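Local coordinates for protein peptidase (Pseudomonas aeruginosa, PDB 5LOX) that probably cleaves peptide bonds, being a bacterial ancestral-beta-subunit relative of the proteasome that assembles helically from many copies, at residues T35-V45 / L193-P203; V76-V86 / S110-A118. The protein carries 3 engineered substitutions. One frame throughout, in Å; residues are numbered along the deposited sequence.

Interaction 1. Residues T35-V45 / L193-P203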
loop_
_atom_site.group_PDB
_atom_site.type_symbol
_atom_site.label_atom_id
_atom_site.label_comp_id
_atom_site.label_asym_id
_atom_site.label_seq_id
_atom_site.Cartn_x
_atom_site.Cartn_y
_atom_site.Cartn_z
ATOM N N THR A 35 -33.244 65.874 -89.129
ATOM C CA THR A 35 -33.377 67.051 -89.984
ATOM C C THR A 35 -34.848 67.386 -90.210
ATOM O O THR A 35 -35.713 66.529 -90.174
ATOM C CB THR A 35 -32.704 66.827 -91.338
ATOM O OG1 THR A 35 -33.554 66.003 -92.129
ATOM C CG2 THR A 35 -31.370 66.118 -91.189
ATOM N N PHE A 36 -35.125 68.655 -90.448
ATOM C CA PHE A 36 -36.480 69.129 -90.712
ATOM C C PHE A 36 -36.377 70.276 -91.700
ATOM O O PHE A 36 -35.341 70.929 -91.759
ATOM C CB PHE A 36 -37.119 69.696 -89.455
ATOM C CG PHE A 36 -37.158 68.752 -88.292
ATOM C CD1 PHE A 36 -36.056 68.609 -87.462
ATOM C CD2 PHE A 36 -38.308 68.025 -88.011
ATOM C CE1 PHE A 36 -36.091 67.734 -86.396
ATOM C CE2 PHE A 36 -38.354 67.171 -86.945
ATOM C CZ PHE A 36 -37.242 67.020 -86.136
ATOM N N GLY A 37 -37.424 70.508 -92.487
ATOM C CA GLY A 37 -37.433 71.686 -93.337
ATOM C C GLY A 37 -38.299 71.610 -94.580
ATOM O O GLY A 37 -38.856 70.563 -94.899
ATOM N N THR A 38 -38.382 72.741 -95.282
ATOM C CA THR A 38 -39.026 72.825 -96.586
ATOM C C THR A 38 -37.986 73.366 -97.567
ATOM O O THR A 38 -37.360 74.386 -97.287
ATOM C CB THR A 38 -40.313 73.677 -96.531
ATOM O OG1 THR A 38 -40.267 74.559 -95.408
ATOM C CG2 THR A 38 -41.556 72.757 -96.360
ATOM N N PRO A 39 -37.743 72.646 -98.690
ATOM C CA PRO A 39 -36.687 73.090 -99.621
ATOM C C PRO A 39 -36.908 74.508 -100.165
ATOM O O PRO A 39 -38.019 74.862 -100.520
ATOM C CB PRO A 39 -36.759 72.063 -100.754
ATOM C CG PRO A 39 -37.318 70.836 -100.114
ATOM C CD PRO A 39 -38.294 71.336 -99.088
ATOM N N GLY A 40 -35.835 75.297 -100.207
ATOM C CA GLY A 40 -35.900 76.673 -100.665
ATOM C C GLY A 40 -36.395 77.661 -99.619
ATOM O O GLY A 40 -36.358 78.867 -99.859
ATOM N N GLU A 41 -36.781 77.163 -98.443
ATOM C CA GLU A 41 -37.262 78.008 -97.341
ATOM C C GLU A 41 -36.491 77.777 -96.007
ATOM O O GLU A 41 -36.067 78.748 -95.367
ATOM C CB GLU A 41 -38.782 77.844 -97.202
ATOM C CG GLU A 41 -39.346 77.647 -95.794
ATOM C CD GLU A 41 -39.280 78.872 -94.906
ATOM O OE1 GLU A 41 -38.979 79.967 -95.388
ATOM O OE2 GLU A 41 -39.518 78.725 -93.693
ATOM N N ARG A 42 -36.278 76.531 -95.581
ATOM C CA ARG A 42 -35.552 76.326 -94.318
ATOM C C ARG A 42 -34.947 74.936 -94.136
ATOM O O ARG A 42 -35.467 73.946 -94.647
ATOM C CB ARG A 42 -36.454 76.705 -93.129
ATOM C CG ARG A 42 -37.143 75.557 -92.408
ATOM C CD ARG A 42 -38.625 75.804 -92.095
ATOM N NE ARG A 42 -38.987 77.191 -91.804
ATOM C CZ ARG A 42 -39.308 77.695 -90.611
ATOM N NH1 ARG A 42 -39.330 76.954 -89.516
ATOM N NH2 ARG A 42 -39.611 78.973 -90.526
ATOM N N LEU A 43 -33.849 74.896 -93.395
ATOM C CA LEU A 43 -33.284 73.662 -92.884
ATOM C C LEU A 43 -33.077 73.787 -91.376
ATOM O O LEU A 43 -32.484 74.748 -90.910
ATOM C CB LEU A 43 -31.924 73.371 -93.500
ATOM C CG LEU A 43 -31.167 72.302 -92.687
ATOM C CD1 LEU A 43 -31.663 70.922 -93.062
ATOM C CD2 LEU A 43 -29.673 72.377 -92.877
ATOM N N LEU A 44 -33.529 72.793 -90.612
ATOM C CA LEU A 44 -33.225 72.734 -89.181
ATOM C C LEU A 44 -32.746 71.361 -88.807
ATOM O O LEU A 44 -33.287 70.358 -89.265
ATOM C CB LEU A 44 -34.454 73.077 -88.368
ATOM C CG LEU A 44 -34.916 74.529 -88.493
ATOM C CD1 LEU A 44 -36.340 74.669 -87.970
ATOM C CD2 LEU A 44 -33.969 75.452 -87.745
ATOM N N VAL A 45 -31.711 71.314 -87.991
ATOM C CA VAL A 45 -31.163 70.055 -87.520
ATOM C C VAL A 45 -31.257 70.026 -86.012
ATOM O O VAL A 45 -30.904 70.990 -85.351
ATOM C CB VAL A 45 -29.685 69.900 -87.931
ATOM C CG1 VAL A 45 -29.087 68.636 -87.331
ATOM C CG2 VAL A 45 -29.578 69.845 -89.440
ATOM N N LEU A 193 -23.867 65.629 -91.239
ATOM C CA LEU A 193 -24.585 66.490 -92.165
ATOM C C LEU A 193 -23.856 67.793 -92.336
ATOM O O LEU A 193 -23.439 68.414 -91.366
ATOM C CB LEU A 193 -25.981 66.756 -91.662
ATOM C CG LEU A 193 -26.864 67.520 -92.639
ATOM C CD1 LEU A 193 -28.289 67.011 -92.589
ATOM C CD2 LEU A 193 -26.832 69.009 -92.372
ATOM N N VAL A 194 -23.660 68.185 -93.593
ATOM C CA VAL A 194 -23.003 69.450 -93.939
ATOM C C VAL A 194 -24.013 70.329 -94.639
ATOM O O VAL A 194 -24.680 69.875 -95.554
ATOM C CB VAL A 194 -21.815 69.194 -94.881
ATOM C CG1 VAL A 194 -21.268 70.506 -95.383
ATOM C CG2 VAL A 194 -20.725 68.394 -94.167
ATOM N N TYR A 195 -24.123 71.585 -94.219
ATOM C CA TYR A 195 -25.080 72.518 -94.833
ATOM C C TYR A 195 -24.387 73.763 -95.292
ATOM O O TYR A 195 -23.638 74.361 -94.521
ATOM C CB TYR A 195 -26.153 72.922 -93.845
ATOM C CG TYR A 195 -27.005 74.057 -94.346
ATOM C CD1 TYR A 195 -28.023 73.832 -95.264
ATOM C CD2 TYR A 195 -26.803 75.342 -93.909
ATOM C CE1 TYR A 195 -28.824 74.867 -95.721
ATOM C CE2 TYR A 195 -27.587 76.390 -94.360
ATOM C CZ TYR A 195 -28.592 76.144 -95.274
ATOM O OH TYR A 195 -29.350 77.187 -95.748
ATOM N N HIS A 196 -24.642 74.171 -96.534
ATOM C CA HIS A 196 -23.956 75.334 -97.112
ATOM C C HIS A 196 -24.752 76.612 -96.874
ATOM O O HIS A 196 -25.952 76.660 -97.148
ATOM C CB HIS A 196 -23.694 75.088 -98.590
ATOM C CG HIS A 196 -22.689 74.002 -98.834
ATOM N ND1 HIS A 196 -21.339 74.253 -98.990
ATOM C CD2 HIS A 196 -22.833 72.655 -98.905
ATOM C CE1 HIS A 196 -20.703 73.112 -99.189
ATOM N NE2 HIS A 196 -21.583 72.125 -99.123
ATOM N N ARG A 197 -24.089 77.637 -96.342
ATOM C CA ARG A 197 -24.750 78.895 -96.044
ATOM C C ARG A 197 -25.549 79.352 -97.260
ATOM O O ARG A 197 -25.020 79.421 -98.362
ATOM C CB ARG A 197 -23.739 79.985 -95.651
ATOM C CG ARG A 197 -24.371 81.369 -95.435
ATOM C CD ARG A 197 -23.438 82.376 -94.759
ATOM N NE ARG A 197 -22.171 82.481 -95.478
ATOM C CZ ARG A 197 -22.011 83.097 -96.644
ATOM N NH1 ARG A 197 -23.033 83.702 -97.240
ATOM N NH2 ARG A 197 -20.819 83.099 -97.223
ATOM N N ASP A 198 -26.808 79.720 -97.031
ATOM C CA ASP A 198 -27.716 80.311 -98.044
ATOM C C ASP A 198 -28.204 79.327 -99.097
ATOM O O ASP A 198 -28.941 79.722 -99.974
ATOM C CB ASP A 198 -27.127 81.568 -98.738
ATOM C CG ASP A 198 -26.866 82.723 -97.773
ATOM O OD1 ASP A 198 -27.223 82.631 -96.575
ATOM O OD2 ASP A 198 -26.261 83.731 -98.195
ATOM N N SER A 199 -27.814 78.063 -99.021
ATOM C CA SER A 199 -28.287 77.080 -99.991
ATOM C C SER A 199 -29.781 76.806 -99.824
ATOM O O SER A 199 -30.467 76.525 -100.790
ATOM C CB SER A 199 -27.481 75.768 -99.876
ATOM O OG SER A 199 -27.733 75.075 -98.658
ATOM N N LEU A 200 -30.266 76.840 -98.583
ATOM C CA LEU A 200 -31.666 76.516 -98.245
ATOM C C LEU A 200 -32.190 75.198 -98.835
ATOM O O LEU A 200 -33.349 75.114 -99.213
ATOM C CB LEU A 200 -32.579 77.670 -98.646
ATOM C CG LEU A 200 -32.286 79.009 -97.969
ATOM C CD1 LEU A 200 -33.170 80.106 -98.548
ATOM C CD2 LEU A 200 -32.480 78.914 -96.460
ATOM N N ILE A 201 -31.325 74.180 -98.896
ATOM C CA ILE A 201 -31.701 72.829 -99.323
ATOM C C ILE A 201 -31.541 71.897 -98.145
ATOM O O ILE A 201 -30.844 72.223 -97.184
ATOM C CB ILE A 201 -30.843 72.323 -100.510
ATOM C CG1 ILE A 201 -29.383 72.083 -100.089
ATOM C CG2 ILE A 201 -30.924 73.299 -101.682
ATOM C CD1 ILE A 201 -28.468 71.591 -101.198
ATOM N N LEU A 202 -32.175 70.734 -98.207
ATOM C CA LEU A 202 -32.049 69.730 -97.147
ATOM C C LEU A 202 -31.043 68.692 -97.575
ATOM O O LEU A 202 -31.387 67.789 -98.304
ATOM C CB LEU A 202 -33.387 69.043 -96.888
ATOM C CG LEU A 202 -34.450 69.807 -96.085
ATOM C CD1 LEU A 202 -35.115 70.900 -96.907
ATOM C CD2 LEU A 202 -35.495 68.821 -95.568
ATOM N N PRO A 203 -29.796 68.807 -97.128
ATOM C CA PRO A 203 -28.814 67.801 -97.517
ATOM C C PRO A 203 -29.206 66.425 -97.041
ATOM O O PRO A 203 -29.858 66.306 -96.018
ATOM C CB PRO A 203 -27.534 68.227 -96.783
ATOM C CG PRO A 203 -27.808 69.591 -96.254
ATOM C CD PRO A 203 -29.285 69.664 -96.055
#
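Leu43 of the hairpin 35-45 packs against Tyr195 where the two antiparallel sheets of the Ntn-hydrolase sandwich, the fold of proteasome subunits, meet face to face. The directions of strands 42-45 and 193-196 differ by 149°, but with axes 9.9 Å apart they are too distant to pair, and side chains fill the interface. Among the apolar contacts, Leu43 carries the centre. Its CG lies anti to the backbone N (chi1 164°), which brings Leu43 CD2 obliquely to the ring, 3.2 Å from Tyr195 CD1, while Leu43 CD1 lies against Pro203 CD at 4.0 Å. Leu193 divides its methyls between the two hairpin strands: its CD1 touches Thr35 CG2 (3.5 Å) and its CD2 touches Val45 CG2. Leu202 leans across the hairpin backbone, with CD1 next to Pro39 N and Arg42 O and CD2 next to Gly37 O.

The polar contacts lie at the loop ends. The tyrosine hydroxyl accepts from Leu200 N (3.0 Å from Tyr195 OH) and also bonds OE1 of Gln116 on strand 109-117, beside 42-50 in the hairpin's own sheet, so it ties Leu200, just past the type II turn His196-Ser199, to both sheets. One backbone bond joins the two segments, from the hairpin turn to the loop after strand 193-196: Gly40 N donates to Leu200 O across 2.7 Å, nearly in line with the carbonyl (C=O...N angle 171°).

Interaction 2. Residues V76-V86 / S110-A118. Engineered in segment 110-118: Met112 (natural residue Leu).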
loop_
_atom_site.group_PDB
_atom_site.type_symbol
_atom_site.label_atom_id
_atom_site.label_comp_id
_atom_site.label_asym_id
_atom_site.label_seq_id
_atom_site.Cartn_x
_atom_site.Cartn_y
_atom_site.Cartn_z
ATOM N N VAL A 76 -42.283 78.466 -87.201
ATOM C CA VAL A 76 -41.377 79.220 -86.346
ATOM C C VAL A 76 -40.466 80.200 -87.127
ATOM O O VAL A 76 -39.860 79.819 -88.141
ATOM C CB VAL A 76 -40.541 78.202 -85.522
ATOM C CG1 VAL A 76 -39.044 78.471 -85.586
ATOM C CG2 VAL A 76 -41.049 78.154 -84.101
ATOM N N PRO A 77 -40.394 81.480 -86.693
ATOM C CA PRO A 77 -39.835 82.511 -87.604
ATOM C C PRO A 77 -38.320 82.645 -87.567
ATOM O O PRO A 77 -37.767 83.303 -88.441
ATOM C CB PRO A 77 -40.494 83.807 -87.122
ATOM C CG PRO A 77 -40.792 83.550 -85.695
ATOM C CD PRO A 77 -41.060 82.083 -85.532
ATOM N N SER A 78 -37.660 82.020 -86.609
ATOM C CA SER A 78 -36.186 82.103 -86.507
ATOM C C SER A 78 -35.578 80.871 -85.838
ATOM O O SER A 78 -36.262 80.125 -85.150
ATOM C CB SER A 78 -35.797 83.300 -85.683
ATOM O OG SER A 78 -36.079 83.043 -84.322
ATOM N N VAL A 79 -34.293 80.651 -86.071
ATOM C CA VAL A 79 -33.615 79.481 -85.474
ATOM C C VAL A 79 -33.672 79.590 -83.957
ATOM O O VAL A 79 -33.855 78.601 -83.273
ATOM C CB VAL A 79 -32.147 79.348 -85.931
ATOM C CG1 VAL A 79 -31.475 78.184 -85.245
ATOM C CG2 VAL A 79 -32.084 79.137 -87.438
ATOM N N TYR A 80 -33.545 80.810 -83.448
ATOM C CA TYR A 80 -33.767 81.053 -82.044
ATOM C C TYR A 80 -35.095 80.453 -81.577
ATOM O O TYR A 80 -35.135 79.652 -80.649
ATOM C CB TYR A 80 -33.761 82.553 -81.773
ATOM C CG TYR A 80 -33.888 82.900 -80.303
ATOM C CD1 TYR A 80 -35.135 82.959 -79.685
ATOM C CD2 TYR A 80 -32.762 83.188 -79.548
ATOM C CE1 TYR A 80 -35.259 83.290 -78.360
ATOM C CE2 TYR A 80 -32.877 83.537 -78.223
ATOM C CZ TYR A 80 -34.131 83.586 -77.641
ATOM O OH TYR A 80 -34.243 83.952 -76.330
ATOM N N ASP A 81 -36.194 80.857 -82.218
ATOM C CA ASP A 81 -37.543 80.403 -81.814
ATOM C C ASP A 81 -37.708 78.897 -81.965
ATOM O O ASP A 81 -38.484 78.289 -81.244
ATOM C CB ASP A 81 -38.617 81.127 -82.615
ATOM C CG ASP A 81 -38.746 82.590 -82.239
ATOM O OD1 ASP A 81 -38.636 82.921 -81.051
ATOM O OD2 ASP A 81 -38.974 83.422 -83.149
ATOM N N ALA A 82 -36.988 78.309 -82.915
ATOM C CA ALA A 82 -36.979 76.868 -83.062
ATOM C C ALA A 82 -36.391 76.237 -81.819
ATOM O O ALA A 82 -36.930 75.280 -81.274
ATOM C CB ALA A 82 -36.176 76.462 -84.294
ATOM N N THR A 83 -35.240 76.765 -81.406
ATOM C CA THR A 83 -34.539 76.272 -80.223
ATOM C C THR A 83 -35.478 76.371 -79.038
ATOM O O THR A 83 -35.579 75.464 -78.228
ATOM C CB THR A 83 -33.256 77.090 -79.970
ATOM O OG1 THR A 83 -32.389 77.007 -81.121
ATOM C CG2 THR A 83 -32.527 76.590 -78.757
ATOM N N ALA A 84 -36.145 77.519 -78.929
ATOM C CA ALA A 84 -37.060 77.766 -77.817
ATOM C C ALA A 84 -38.179 76.742 -77.838
ATOM O O ALA A 84 -38.625 76.291 -76.788
ATOM C CB ALA A 84 -37.618 79.184 -77.888
ATOM N N LEU A 85 -38.633 76.397 -79.038
ATOM C CA LEU A 85 -39.736 75.458 -79.186
ATOM C C LEU A 85 -39.316 74.065 -78.750
ATOM O O LEU A 85 -40.049 73.390 -78.043
ATOM C CB LEU A 85 -40.245 75.418 -80.612
ATOM C CG LEU A 85 -41.356 74.380 -80.826
ATOM C CD1 LEU A 85 -42.594 74.675 -79.991
ATOM C CD2 LEU A 85 -41.727 74.304 -82.305
ATOM N N VAL A 86 -38.107 73.668 -79.124
ATOM C CA VAL A 86 -37.584 72.399 -78.674
ATOM C C VAL A 86 -37.572 72.377 -77.146
ATOM O O VAL A 86 -38.064 71.444 -76.536
ATOM C CB VAL A 86 -36.171 72.153 -79.225
ATOM C CG1 VAL A 86 -35.567 70.893 -78.622
ATOM C CG2 VAL A 86 -36.230 72.018 -80.726
ATOM N N SER A 110 -30.195 66.852 -73.288
ATOM C CA SER A 110 -29.729 68.052 -73.936
ATOM C C SER A 110 -29.806 67.930 -75.435
ATOM O O SER A 110 -29.895 66.840 -75.986
ATOM C CB SER A 110 -28.304 68.297 -73.487
ATOM O OG SER A 110 -27.658 67.061 -73.307
ATOM N N PHE A 111 -29.783 69.075 -76.102
ATOM C CA PHE A 111 -30.008 69.135 -77.541
ATOM C C PHE A 111 -29.128 70.166 -78.187
ATOM O O PHE A 111 -28.745 71.127 -77.551
ATOM C CB PHE A 111 -31.436 69.571 -77.810
ATOM C CG PHE A 111 -32.470 68.627 -77.318
ATOM C CD1 PHE A 111 -32.943 67.629 -78.138
ATOM C CD2 PHE A 111 -32.991 68.752 -76.055
ATOM C CE1 PHE A 111 -33.917 66.756 -77.704
ATOM C CE2 PHE A 111 -33.975 67.898 -75.609
ATOM C CZ PHE A 111 -34.441 66.895 -76.435
HETATM N N MSE A 112 -28.859 70.003 -79.479
HETATM C CA MSE A 112 -28.387 71.140 -80.316
HETATM C C MSE A 112 -29.388 71.371 -81.409
HETATM O O MSE A 112 -29.982 70.434 -81.922
HETATM C CB MSE A 112 -26.988 70.985 -80.909
HETATM C CG MSE A 112 -26.089 70.756 -79.720
HETATM SE SE MSE A 112 -24.239 71.129 -80.158
HETATM C CE MSE A 112 -23.780 69.296 -80.657
ATOM N N VAL A 113 -29.630 72.642 -81.694
ATOM C CA VAL A 113 -30.558 73.042 -82.705
ATOM C C VAL A 113 -29.822 74.039 -83.564
ATOM O O VAL A 113 -29.394 75.064 -83.084
ATOM C CB VAL A 113 -31.786 73.728 -82.106
ATOM C CG1 VAL A 113 -32.733 74.151 -83.215
ATOM C CG2 VAL A 113 -32.486 72.792 -81.138
ATOM N N GLY A 114 -29.691 73.732 -84.845
ATOM C CA GLY A 114 -29.036 74.634 -85.772
ATOM C C GLY A 114 -29.649 74.568 -87.143
ATOM O O GLY A 114 -30.401 73.644 -87.458
ATOM N N GLY A 115 -29.354 75.565 -87.954
ATOM C CA GLY A 115 -29.882 75.584 -89.305
ATOM C C GLY A 115 -30.015 76.986 -89.849
ATOM O O GLY A 115 -29.350 77.897 -89.375
ATOM N N GLN A 116 -30.881 77.148 -90.847
ATOM C CA GLN A 116 -31.105 78.443 -91.462
ATOM C C GLN A 116 -32.518 78.565 -91.962
ATOM O O GLN A 116 -33.046 77.669 -92.612
ATOM C CB GLN A 116 -30.158 78.648 -92.636
ATOM C CG GLN A 116 -30.317 80.014 -93.267
ATOM C CD GLN A 116 -29.202 80.368 -94.219
ATOM O OE1 GLN A 116 -28.620 79.501 -94.880
ATOM N NE2 GLN A 116 -28.885 81.652 -94.293
ATOM N N ILE A 117 -33.112 79.712 -91.689
ATOM C CA ILE A 117 -34.434 80.050 -92.204
ATOM C C ILE A 117 -34.278 81.207 -93.181
ATOM O O ILE A 117 -33.503 82.119 -92.935
ATOM C CB ILE A 117 -35.364 80.425 -91.037
ATOM C CG1 ILE A 117 -35.711 79.152 -90.254
ATOM C CG2 ILE A 117 -36.608 81.113 -91.531
ATOM C CD1 ILE A 117 -36.426 79.411 -88.954
ATOM N N ALA A 118 -35.002 81.136 -94.295
ATOM C CA ALA A 118 -34.935 82.137 -95.359
ATOM C C ALA A 118 -34.994 83.530 -94.790
ATOM O O ALA A 118 -35.874 83.833 -93.985
ATOM C CB ALA A 118 -36.089 81.959 -96.313
#
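Val113 of strand 110-117 lies under Thr83 and Val86 of the helix that begins at residue 79. From CB outward, the valine's carbons spread along one helical turn. CB sits 3.5 Å from Thr83 OG1. CG1, anti to the backbone N (chi1 179°), passes the same hydroxyl at 3.6 Å and comes close to Ala82 CB. CG2 reaches the other way along the helix and meets Val86 CG2 tip to tip at 3.8 Å. The Thr83 hydroxyl lies against hydrocarbon, but its polar need is met within the helix: OG1 donates to Val79 O from above the carbonyl plane, and Thr83 N reaches that oxygen from the opposite face.

On either side of Val113 the packing continues along the strand. Val86 CG1 stands over one face of the Phe111 ring in a CH-pi contact, 4.2 Å from the centroid and 14° off the normal. At the other end, Val79 CG2 rests 3.6 Å from Gly115 O, and Ile117 tucks beneath the helix start, its CD1 lying 3.5 Å from Ser78 C. Ser78 is the N-cap, its OG accepting from Asp81 N at 3.0 Å, and Ile117 thus packs at the first turn of the helix.

The helix and strand axes pass 8.1 Å apart and run nearly antiparallel, at 153°. Tyr125 and Ile127 of strand 123-127 extend this floor beneath Val79, Thr83 and Val86. The engineered Met112, a selenomethionine, points away from the helix and touches Leu143 and Leu145 of strand 142-146 in the other sheet, so strand 110-117 lies between the helical layer and the second sheet.

In the fold
The two interactions, their centres 12 Å apart, sit on opposite faces of one sheet, in which strands 42-50 and 109-117 are neighbours. Interaction 1 joins one face to the second sheet, through strand 190-196 and its following loop; interaction 2 lays helix 79-97 on the other. Both segments of interaction 2 fall in the chain between 35-45 and 193-203, so the contact with the second sheet closes a loop of chain that contains the helix-on-sheet contact. Arg42 is one link between them: its NH2 probably bonds Val76 O and packs on Ile117 CD1. Together the contacts span helix, sheet and sheet, three successive layers of the Ntn-hydrolase fold.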